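Local coordinates for protein phytochrome Response Regulator RcpA (Tolypothrix sp. PCC 7601, PDB 1K68) that is a phytochrome-associated response regulator that is phosphorylated on an aspartate of its CheY-like receiver domain and forms a homodimer, probably relaying the light signal, at residues F122-V125 with K126-E130; F131-T135 with A136-S140. All blocks are in the same frame, centred on the assembly; numbering follows the deposited sequence.

Contact 1 (F122-V125 with K126-E130)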
ATOM      1  N   PHE A 122       8.115  -1.613  -5.049  1.00 34.30           N
ATOM      2  CA  PHE A 122       7.718  -0.222  -4.896  1.00 34.00           C
ATOM      3  C   PHE A 122       8.742   0.659  -5.610  1.00 33.04           C
ATOM      4  O   PHE A 122       8.383   1.585  -6.327  1.00 30.92           O
ATOM      5  CB  PHE A 122       7.652   0.154  -3.416  1.00 34.71           C
ATOM      6  CG  PHE A 122       6.999   1.487  -3.153  1.00 35.68           C
ATOM      7  CD1 PHE A 122       5.620   1.579  -2.990  1.00 37.58           C
ATOM      8  CD2 PHE A 122       7.762   2.645  -3.067  1.00 36.07           C
ATOM      9  CE1 PHE A 122       5.008   2.806  -2.737  1.00 38.84           C
ATOM     10  CE2 PHE A 122       7.166   3.880  -2.818  1.00 37.45           C
ATOM     11  CZ  PHE A 122       5.784   3.960  -2.653  1.00 38.19           C
ATOM     12  N   GLN A 123      10.024   0.356  -5.428  1.00 34.63           N
ATOM     13  CA  GLN A 123      11.070   1.148  -6.062  1.00 35.80           C
ATOM     14  C   GLN A 123      11.100   0.939  -7.574  1.00 34.75           C
ATOM     15  O   GLN A 123      11.497   1.823  -8.319  1.00 35.18           O
ATOM     16  CB  GLN A 123      12.430   0.825  -5.443  1.00 38.93           C
ATOM     17  CG  GLN A 123      12.566   1.321  -4.003  1.00 44.39           C
ATOM     18  CD  GLN A 123      12.278   2.813  -3.872  1.00 47.60           C
ATOM     19  OE1 GLN A 123      12.853   3.632  -4.593  1.00 48.06           O
ATOM     20  NE2 GLN A 123      11.386   3.171  -2.952  1.00 46.81           N
ATOM     21  N   ILE A 124      10.672  -0.230  -8.026  1.00 32.62           N
ATOM     22  CA  ILE A 124      10.628  -0.497  -9.452  1.00 31.68           C
ATOM     23  C   ILE A 124       9.544   0.374 -10.081  1.00 31.71           C
ATOM     24  O   ILE A 124       9.751   0.980 -11.132  1.00 32.22           O
ATOM     25  CB  ILE A 124      10.328  -1.987  -9.725  1.00 32.96           C
ATOM     26  CG1 ILE A 124      11.623  -2.796  -9.630  1.00 32.59           C
ATOM     27  CG2 ILE A 124       9.673  -2.160 -11.079  1.00 33.52           C
ATOM     28  CD1 ILE A 124      11.444  -4.264  -9.887  1.00 32.93           C
ATOM     29  N   VAL A 125       8.382   0.445  -9.441  1.00 30.61           N
ATOM     30  CA  VAL A 125       7.311   1.261  -9.993  1.00 29.76           C
ATOM     31  C   VAL A 125       7.766   2.711 -10.051  1.00 30.76           C
ATOM     32  O   VAL A 125       7.446   3.430 -10.996  1.00 30.14           O
ATOM     33  CB  VAL A 125       6.025   1.150  -9.157  1.00 28.82           C
ATOM     34  CG1 VAL A 125       4.951   2.088  -9.716  1.00 28.10           C
ATOM     35  CG2 VAL A 125       5.528  -0.291  -9.171  1.00 26.73           C
ATOM     36  N   LYS A 126       8.524   3.136  -9.041  1.00 31.70           N
ATOM     37  CA  LYS A 126       9.034   4.501  -9.005  1.00 33.87           C
ATOM     38  C   LYS A 126       9.971   4.710 -10.187  1.00 32.26           C
ATOM     39  O   LYS A 126      10.006   5.781 -10.777  1.00 32.45           O
ATOM     40  CB  LYS A 126       9.790   4.779  -7.697  1.00 35.09           C
ATOM     41  CG  LYS A 126       8.928   4.711  -6.447  1.00 39.71           C
ATOM     42  CD  LYS A 126       7.782   5.714  -6.489  1.00 42.73           C
ATOM     43  CE  LYS A 126       8.274   7.158  -6.424  1.00 46.40           C
ATOM     44  NZ  LYS A 126       7.141   8.127  -6.479  1.00 45.74           N
ATOM     45  N   GLY A 127      10.738   3.680 -10.524  1.00 31.41           N
ATOM     46  CA  GLY A 127      11.647   3.798 -11.649  1.00 31.21           C
ATOM     47  C   GLY A 127      10.862   3.905 -12.944  1.00 29.69           C
ATOM     48  O   GLY A 127      11.232   4.648 -13.852  1.00 29.92           O
ATOM     49  N   ILE A 128       9.771   3.156 -13.030  1.00 28.14           N
ATOM     50  CA  ILE A 128       8.932   3.192 -14.216  1.00 28.97           C
ATOM     51  C   ILE A 128       8.382   4.604 -14.401  1.00 28.60           C
ATOM     52  O   ILE A 128       8.470   5.179 -15.483  1.00 28.11           O
ATOM     53  CB  ILE A 128       7.770   2.194 -14.091  1.00 27.31           C
ATOM     54  CG1 ILE A 128       8.313   0.765 -14.148  1.00 27.65           C
ATOM     55  CG2 ILE A 128       6.746   2.415 -15.208  1.00 27.20           C
ATOM     56  CD1 ILE A 128       7.277  -0.283 -13.857  1.00 28.64           C
ATOM     57  N   GLU A 129       7.834   5.164 -13.332  1.00 30.23           N
ATOM     58  CA  GLU A 129       7.261   6.502 -13.379  1.00 33.28           C
ATOM     59  C   GLU A 129       8.309   7.549 -13.776  1.00 34.26           C
ATOM     60  O   GLU A 129       8.108   8.313 -14.724  1.00 36.00           O
ATOM     61  CB  GLU A 129       6.637   6.837 -12.017  1.00 33.41           C
ATOM     62  CG  GLU A 129       5.792   8.087 -12.007  1.00 38.52           C
ATOM     63  CD  GLU A 129       6.594   9.340 -11.715  1.00 40.81           C
ATOM     64  OE1 GLU A 129       6.105  10.441 -12.051  1.00 44.22           O
ATOM     65  OE2 GLU A 129       7.701   9.226 -11.139  1.00 40.39           O
ATOM     66  N   GLU A 130       9.434   7.557 -13.071  1.00 35.32           N
ATOM     67  CA  GLU A 130      10.512   8.505 -13.338  1.00 34.90           C
ATOM     68  C   GLU A 130      11.028   8.459 -14.774  1.00 35.21           C
ATOM     69  O   GLU A 130      11.251   9.502 -15.387  1.00 37.02           O
ATOM     70  CB  GLU A 130      11.668   8.269 -12.368  1.00 34.63           C
TER
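Lys-126 lies alongside the ring of Phe-122, one helical turn earlier, the two side chains pointing the same way. CB of Lys-126 rests 3.5 Å from the carbonyl O of Gln-123. CG of Lys-126, anti to its own carbonyl carbon (chi1 -64°), comes within 3.2 Å of Phe-122 O and also reaches the ring, 4.1 Å from CE2 of Phe-122. CD keeps to the same ring carbon, and the bends at chi2 and chi3 bring NZ to the carbonyl oxygens of Ala-21 and Asn-24, at the end of helix 12-23, both of which accept hydrogen bonds from it. The backbone beneath is regular alpha helix, with i to i+4 bonds such as Lys-126 N to Phe-122 O at 3.1 Å. This is the last helix of the (beta/alpha)5 receiver fold, and its sides have different neighbours. Phe-122, Val-125 and Glu-129 meet helix 12-23; Phe-122 also packs on Pro-81 of the second subunit. Ile-124 and Ile-128 both touch Ile-112 of strand 110-113, and CG2 of Ile-124 meets CD1 of Ile-128 at 4.1 Å. Glu-129 N bonds to Val-125 O at 2.9 Å, while OE1 of Glu-129 is hydrogen-bonded to NE2 of His-29.

Contact 2 (F131-T135 with A136-S140)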
ATOM      1  N   PHE A 131      11.211   7.259 -15.318  1.00 33.54           N
ATOM      2  CA  PHE A 131      11.723   7.136 -16.677  1.00 31.65           C
ATOM      3  C   PHE A 131      10.710   7.433 -17.774  1.00 29.95           C
ATOM      4  O   PHE A 131      11.000   8.166 -18.707  1.00 30.60           O
ATOM      5  CB  PHE A 131      12.300   5.738 -16.918  1.00 29.93           C
ATOM      6  CG  PHE A 131      12.868   5.558 -18.299  1.00 31.13           C
ATOM      7  CD1 PHE A 131      14.139   6.032 -18.610  1.00 29.98           C
ATOM      8  CD2 PHE A 131      12.103   4.988 -19.310  1.00 29.43           C
ATOM      9  CE1 PHE A 131      14.640   5.947 -19.910  1.00 28.74           C
ATOM     10  CE2 PHE A 131      12.589   4.896 -20.610  1.00 30.77           C
ATOM     11  CZ  PHE A 131      13.861   5.378 -20.915  1.00 30.50           C
ATOM     12  N   TRP A 132       9.519   6.862 -17.672  1.00 30.76           N
ATOM     13  CA  TRP A 132       8.511   7.068 -18.699  1.00 31.52           C
ATOM     14  C   TRP A 132       7.720   8.358 -18.600  1.00 33.54           C
ATOM     15  O   TRP A 132       7.370   8.943 -19.617  1.00 33.35           O
ATOM     16  CB  TRP A 132       7.542   5.888 -18.721  1.00 30.09           C
ATOM     17  CG  TRP A 132       8.215   4.640 -19.122  1.00 30.10           C
ATOM     18  CD1 TRP A 132       8.815   3.731 -18.303  1.00 29.10           C
ATOM     19  CD2 TRP A 132       8.443   4.196 -20.461  1.00 29.43           C
ATOM     20  NE1 TRP A 132       9.406   2.745 -19.050  1.00 29.76           N
ATOM     21  CE2 TRP A 132       9.195   3.005 -20.370  1.00 29.01           C
ATOM     22  CE3 TRP A 132       8.088   4.691 -21.717  1.00 31.79           C
ATOM     23  CZ2 TRP A 132       9.597   2.302 -21.507  1.00 30.51           C
ATOM     24  CZ3 TRP A 132       8.491   3.990 -22.844  1.00 31.83           C
ATOM     25  CH2 TRP A 132       9.239   2.807 -22.730  1.00 32.44           C
ATOM     26  N   LEU A 133       7.448   8.811 -17.383  1.00 36.01           N
ATOM     27  CA  LEU A 133       6.666  10.029 -17.212  1.00 37.94           C
ATOM     28  C   LEU A 133       7.498  11.279 -17.014  1.00 38.64           C
ATOM     29  O   LEU A 133       6.960  12.375 -16.906  1.00 39.30           O
ATOM     30  CB  LEU A 133       5.689   9.849 -16.054  1.00 38.85           C
ATOM     31  CG  LEU A 133       4.828   8.602 -16.260  1.00 39.53           C
ATOM     32  CD1 LEU A 133       3.977   8.354 -15.039  1.00 39.48           C
ATOM     33  CD2 LEU A 133       3.974   8.775 -17.507  1.00 39.77           C
ATOM     34  N   SER A 134       8.816  11.123 -16.985  1.00 39.07           N
ATOM     35  CA  SER A 134       9.682  12.276 -16.817  1.00 40.82           C
ATOM     36  C   SER A 134      10.817  12.347 -17.843  1.00 40.10           C
ATOM     37  O   SER A 134      10.915  13.315 -18.597  1.00 42.66           O
ATOM     38  CB  SER A 134      10.258  12.291 -15.403  1.00 42.70           C
ATOM     39  OG  SER A 134      11.126  13.396 -15.234  1.00 45.68           O
ATOM     40  N   THR A 135      11.664  11.321 -17.883  1.00 37.85           N
ATOM     41  CA  THR A 135      12.797  11.296 -18.806  1.00 33.96           C
ATOM     42  C   THR A 135      12.410  11.158 -20.279  1.00 32.49           C
ATOM     43  O   THR A 135      12.898  11.898 -21.137  1.00 31.99           O
ATOM     44  CB  THR A 135      13.765  10.155 -18.440  1.00 33.59           C
ATOM     45  OG1 THR A 135      14.100  10.249 -17.055  1.00 32.22           O
ATOM     46  CG2 THR A 135      15.035  10.245 -19.256  1.00 32.31           C
ATOM     47  N   ALA A 136      11.527  10.214 -20.575  1.00 30.35           N
ATOM     48  CA  ALA A 136      11.108   9.990 -21.950  1.00 31.12           C
ATOM     49  C   ALA A 136      10.152  11.053 -22.453  1.00 31.50           C
ATOM     50  O   ALA A 136       9.534  11.765 -21.674  1.00 30.95           O
ATOM     51  CB  ALA A 136      10.445   8.628 -22.082  1.00 24.31           C
ATOM     52  N   THR A 137      10.056  11.156 -23.771  1.00 32.10           N
ATOM     53  CA  THR A 137       9.125  12.076 -24.400  1.00 34.49           C
ATOM     54  C   THR A 137       8.070  11.147 -24.996  1.00 36.28           C
ATOM     55  O   THR A 137       8.358  10.382 -25.915  1.00 33.97           O
ATOM     56  CB  THR A 137       9.784  12.898 -25.526  1.00 34.27           C
ATOM     57  OG1 THR A 137      10.738  13.811 -24.966  1.00 36.32           O
ATOM     58  CG2 THR A 137       8.732  13.680 -26.289  1.00 35.22           C
ATOM     59  N   LEU A 138       6.858  11.207 -24.454  1.00 39.14           N
ATOM     60  CA  LEU A 138       5.761  10.357 -24.905  1.00 40.97           C
ATOM     61  C   LEU A 138       5.071  10.909 -26.148  1.00 42.86           C
ATOM     62  O   LEU A 138       5.114  12.107 -26.414  1.00 43.41           O
ATOM     63  CB  LEU A 138       4.753  10.183 -23.766  1.00 40.52           C
ATOM     64  CG  LEU A 138       5.385   9.589 -22.500  1.00 42.46           C
ATOM     65  CD1 LEU A 138       4.406   9.634 -21.351  1.00 42.17           C
ATOM     66  CD2 LEU A 138       5.828   8.162 -22.768  1.00 42.59           C
ATOM     67  N   PRO A 139       4.434  10.032 -26.937  1.00 44.17           N
ATOM     68  CA  PRO A 139       3.749  10.483 -28.152  1.00 46.43           C
ATOM     69  C   PRO A 139       2.532  11.358 -27.866  1.00 49.30           C
ATOM     70  O   PRO A 139       1.891  11.217 -26.828  1.00 50.82           O
ATOM     71  CB  PRO A 139       3.394   9.172 -28.851  1.00 45.08           C
ATOM     72  CG  PRO A 139       3.202   8.216 -27.711  1.00 44.75           C
ATOM     73  CD  PRO A 139       4.342   8.569 -26.786  1.00 44.21           C
ATOM     74  N   SER A 140       2.229  12.265 -28.792  1.00 51.74           N
ATOM     75  CA  SER A 140       1.099  13.185 -28.661  1.00 54.67           C
ATOM     76  C   SER A 140       1.258  14.052 -27.420  1.00 56.38           C
ATOM     77  O   SER A 140       1.466  15.272 -27.586  1.00 57.40           O
ATOM     78  CB  SER A 140      -0.216  12.409 -28.593  1.00 53.42           C
ATOM     79  OXT SER A 140       1.183  13.501 -26.298  1.00 59.45           O
TER
HETATM   80  O   HOH W   1       7.365  11.613 -20.262  1.00 33.51           O
HETATM   81  O   HOH W   2       9.150  14.572 -20.847  1.00 51.71           O
HETATM   82  O   HOH W   3      12.768  13.317 -23.564  1.00 30.76           O
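Ala-136 and Phe-131 are joined by the direct hydrogen bond that ends the last helix: Ala-136 N donates to Phe-131 O at 2.8 Å, nearly along the C=O axis. The donor lies five residues beyond the acceptor, so the helix finishes in a wide pi-type turn. Ala-136 is the first residue to leave helical backbone angles, and the chain beyond it is extended.

Water makes the second set of links. One molecule donates to both Trp-132 O and Ala-136 O, at 2.7 Å from the former; another donates to Ser-134 O and the same Ala-136 O. The carbonyl of Ala-136 thus receives two water bonds, each leading back to a carbonyl of the final turn. A third water donates to Thr-135 O and lies 2.5 Å from OG1 of Thr-137, spanning the start of the tail.

Side-chain packing centres on Leu-138, whose CB is directed toward the helix. Its chi1 of -58° sets the fork over the carbonyl oxygen of Trp-132, with CG, CD1 and CD2 all close to it. CD1 of Leu-138 lies 3.5 Å from Trp-132 O. The same Leu-138 CD1 makes apolar contact with CD2 of Leu-133 at 4.0 Å. CD2 of Leu-138 reaches the rim of the Trp-132 indole, roughly level with the ring, 4.3 Å from CE3. CD2 of Phe-131 sits 3.5 Å over one face of that indole, displaced to its periphery.

Loops of the same chain flank one part of this surface contact. Trp-132 and Leu-138 both pack on Pro-87, just before strand 88-92; Trp-132 also touches Asn-109, just before strand 110-113. Leu-133 leans on His-29 ahead of strand 30-34, and its carbonyl accepts a hydrogen bond from Lys-3 NZ, just before strand 4-8.

Overall arrangement
From the N terminus the chain builds the parallel five-stranded sheet and its intervening helices before reaching either contact; both use helix 118-135, which follows strand 110-113. Contact 1 comes first, within the helix, and contact 2 follows in series where the helix gives way to the C-terminal tail, their centres about 14 Å apart. Neither nests in or crosses the other or closes a loop: contact 1 spans helical turns, contact 2 the turn at the helix end. They meet at Glu-130 O and Thr-135 N, 3.1 Å apart, a probable hydrogen bond. Contact 1 ties the helix to helix 12-23 and edge strand 110-113, whereas contact 2 joins its last turn to segments leading into several strands.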